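Local coordinates for protein type III effector NopAA (Sinorhizobium fredii USDA 257, PDB 6SDU) that hydrolyses xyloglucan as a glycoside hydrolase family 12 type III effector, and probably has cellulase activity too, at residues Trp104-Asp109 with Tyr214-Thr219. Sequence-based numbering, arbitrary orientation.
Sequences WDVAYD and YGVEIT
Asp105 and Ala107 pair with Glu217 and Gly215 across two antiparallel strands whose axes come within 4.7 Å, and each pair is closed by two backbone hydrogen bonds. The shortest of the four runs from Glu217 N to Asp105 O, at 2.9 Å. Between them Val106 and Val216 form a non-hydrogen-bonded pair, where Val216 CA lies 3.4 Å from Asp105 O.

Trp104, Val106, Tyr108, Tyr214 and Val216 pack on one face of the sheet, turned to the strands of the second sheet. With CG anti to the backbone N (chi1 -163°), the Tyr214 ring lies across the neighbouring strand. Its CD1 sits 3.4 Å above the centre of the Tyr108 ring, the two planes inclined at 47°. Farther out, Val106 CG1 touches Tyr214 CZ at 3.5 Å, while the hydroxyl of Tyr214 is hydrogen-bonded to Gln96 and Thr123. The CG2 branch of Val216 touches Trp104 CB at 3.8 Å.

The opposite face carries the acids. Glu217 reaches out in an extended chain beside Asp105, their carboxylates nearly perpendicular, at 85°, and Asp105 OD1 lies 2.7 Å from Glu217 OE1. A water donates to Asp105 OD2 and also bonds Thr219 OG1, bridging the two segments where the chain turns at Thr219. Glu217 OE2 is hydrogen-bonded to O2 of the bound glucose unit, and Met120 and Ile70, also of the sugar pocket, touch the Glu217 side chain.

This is the two-sheet beta-jelly roll of family 12, with sugar bound on the acid-bearing face. With its carboxylate set so close against that of Glu217, Asp105 is a second-shell group that probably helps to orient the glutamate hydrogen-bonded to the sugar.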
loop_
_atom_site.group_PDB
_atom_site.type_symbol
_atom_site.label_atom_id
_atom_site.label_comp_id
_atom_site.label_asym_id
_atom_site.label_seq_id
_atom_site.Cartn_x
_atom_site.Cartn_y
_atom_site.Cartn_z
ATOM N N TRP A 104 6.555 -8.747 4.736
ATOM C CA TRP A 104 5.587 -8.069 3.878
ATOM C C TRP A 104 4.944 -6.901 4.619
ATOM O O TRP A 104 5.059 -6.748 5.840
ATOM C CB TRP A 104 4.509 -9.043 3.371
ATOM C CG TRP A 104 3.952 -9.936 4.456
ATOM C CD1 TRP A 104 4.340 -11.213 4.735
ATOM C CD2 TRP A 104 2.917 -9.618 5.407
ATOM N NE1 TRP A 104 3.614 -11.707 5.792
ATOM C CE2 TRP A 104 2.737 -10.748 6.222
ATOM C CE3 TRP A 104 2.130 -8.487 5.647
ATOM C CZ2 TRP A 104 1.791 -10.782 7.265
ATOM C CZ3 TRP A 104 1.200 -8.522 6.665
ATOM C CH2 TRP A 104 1.039 -9.653 7.468
ATOM N N ASP A 105 4.272 -6.061 3.847
ATOM C CA ASP A 105 3.493 -4.977 4.406
ATOM C C ASP A 105 2.260 -4.809 3.534
ATOM O O ASP A 105 2.361 -4.821 2.313
ATOM C CB ASP A 105 4.310 -3.697 4.511
ATOM C CG ASP A 105 4.883 -3.241 3.176
ATOM O OD1 ASP A 105 4.215 -2.433 2.471
ATOM O OD2 ASP A 105 6.020 -3.652 2.854
ATOM N N VAL A 106 1.091 -4.796 4.166
ATOM C CA VAL A 106 -0.166 -4.518 3.493
ATOM C C VAL A 106 -0.308 -2.999 3.507
ATOM O O VAL A 106 -0.267 -2.389 4.580
ATOM C CB VAL A 106 -1.342 -5.205 4.215
ATOM C CG1 VAL A 106 -2.652 -4.893 3.529
ATOM C CG2 VAL A 106 -1.123 -6.718 4.240
ATOM N N ALA A 107 -0.442 -2.374 2.334
ATOM C CA ALA A 107 -0.414 -0.911 2.332
ATOM C C ALA A 107 -1.315 -0.299 1.269
ATOM O O ALA A 107 -1.492 -0.863 0.184
ATOM C CB ALA A 107 1.013 -0.392 2.094
ATOM N N TYR A 108 -1.832 0.906 1.585
ATOM C CA TYR A 108 -2.399 1.809 0.594
ATOM C C TYR A 108 -1.242 2.429 -0.173
ATOM O O TYR A 108 -0.191 2.724 0.408
ATOM C CB TYR A 108 -3.203 2.938 1.259
ATOM C CG TYR A 108 -4.607 2.550 1.588
ATOM C CD1 TYR A 108 -5.602 2.592 0.621
ATOM C CD2 TYR A 108 -4.931 2.085 2.853
ATOM C CE1 TYR A 108 -6.899 2.207 0.915
ATOM C CE2 TYR A 108 -6.228 1.703 3.162
ATOM C CZ TYR A 108 -7.202 1.751 2.181
ATOM O OH TYR A 108 -8.490 1.366 2.464
ATOM N N ASP A 109 -1.414 2.587 -1.478
ATOM C CA ASP A 109 -0.419 3.225 -2.341
ATOM C C ASP A 109 -1.153 4.324 -3.106
ATOM O O ASP A 109 -1.923 4.044 -4.026
ATOM C CB ASP A 109 0.230 2.200 -3.280
ATOM C CG ASP A 109 1.679 2.546 -3.650
ATOM O OD1 ASP A 109 2.406 3.174 -2.843
ATOM O OD2 ASP A 109 2.084 2.200 -4.774
ATOM N N TYR A 214 -4.355 -0.448 -3.283
ATOM C CA TYR A 214 -4.256 -1.247 -2.066
ATOM C C TYR A 214 -3.807 -2.672 -2.389
ATOM O O TYR A 214 -4.358 -3.308 -3.290
ATOM C CB TYR A 214 -5.590 -1.280 -1.304
ATOM C CG TYR A 214 -5.440 -1.732 0.134
ATOM C CD1 TYR A 214 -4.760 -0.949 1.067
ATOM C CD2 TYR A 214 -5.978 -2.949 0.567
ATOM C CE1 TYR A 214 -4.634 -1.363 2.406
ATOM C CE2 TYR A 214 -5.856 -3.375 1.898
ATOM C CZ TYR A 214 -5.176 -2.584 2.809
ATOM O OH TYR A 214 -5.048 -3.012 4.128
ATOM N N GLY A 215 -2.847 -3.175 -1.620
ATOM C CA GLY A 215 -2.338 -4.517 -1.852
ATOM C C GLY A 215 -1.287 -4.873 -0.829
ATOM O O GLY A 215 -1.317 -4.359 0.290
ATOM N N VAL A 216 -0.388 -5.798 -1.192
ATOM C CA VAL A 216 0.686 -6.222 -0.297
ATOM C C VAL A 216 2.028 -6.208 -1.036
ATOM O O VAL A 216 2.166 -6.797 -2.120
ATOM C CB VAL A 216 0.375 -7.605 0.339
ATOM C CG1 VAL A 216 0.137 -8.666 -0.696
ATOM C CG2 VAL A 216 1.451 -8.032 1.336
ATOM N N GLU A 217 3.025 -5.532 -0.449
ATOM C CA GLU A 217 4.395 -5.577 -0.957
ATOM C C GLU A 217 5.071 -6.770 -0.297
ATOM O O GLU A 217 5.328 -6.735 0.912
ATOM C CB GLU A 217 5.152 -4.300 -0.603
ATOM C CG GLU A 217 4.612 -3.008 -1.237
ATOM C CD GLU A 217 5.444 -1.786 -0.874
ATOM O OE1 GLU A 217 5.660 -1.527 0.350
ATOM O OE2 GLU A 217 5.884 -1.088 -1.813
ATOM N N ILE A 218 5.374 -7.819 -1.066
ATOM C CA ILE A 218 5.920 -9.051 -0.498
ATOM C C ILE A 218 7.429 -9.074 -0.679
ATOM O O ILE A 218 7.943 -9.060 -1.804
ATOM C CB ILE A 218 5.273 -10.292 -1.120
ATOM C CG1 ILE A 218 3.767 -10.219 -0.953
ATOM C CG2 ILE A 218 5.835 -11.583 -0.467
ATOM C CD1 ILE A 218 3.048 -11.280 -1.682
ATOM N N THR A 219 8.143 -9.142 0.435
ATOM C CA THR A 219 9.574 -9.362 0.363
ATOM C C THR A 219 9.895 -10.849 0.477
ATOM O O THR A 219 10.729 -11.361 -0.274
ATOM C CB THR A 219 10.295 -8.512 1.424
ATOM O OG1 THR A 219 10.211 -7.126 1.039
ATOM C CG2 THR A 219 11.779 -8.899 1.542
HETATM O O HOH W 1 7.718 -6.175 1.585
#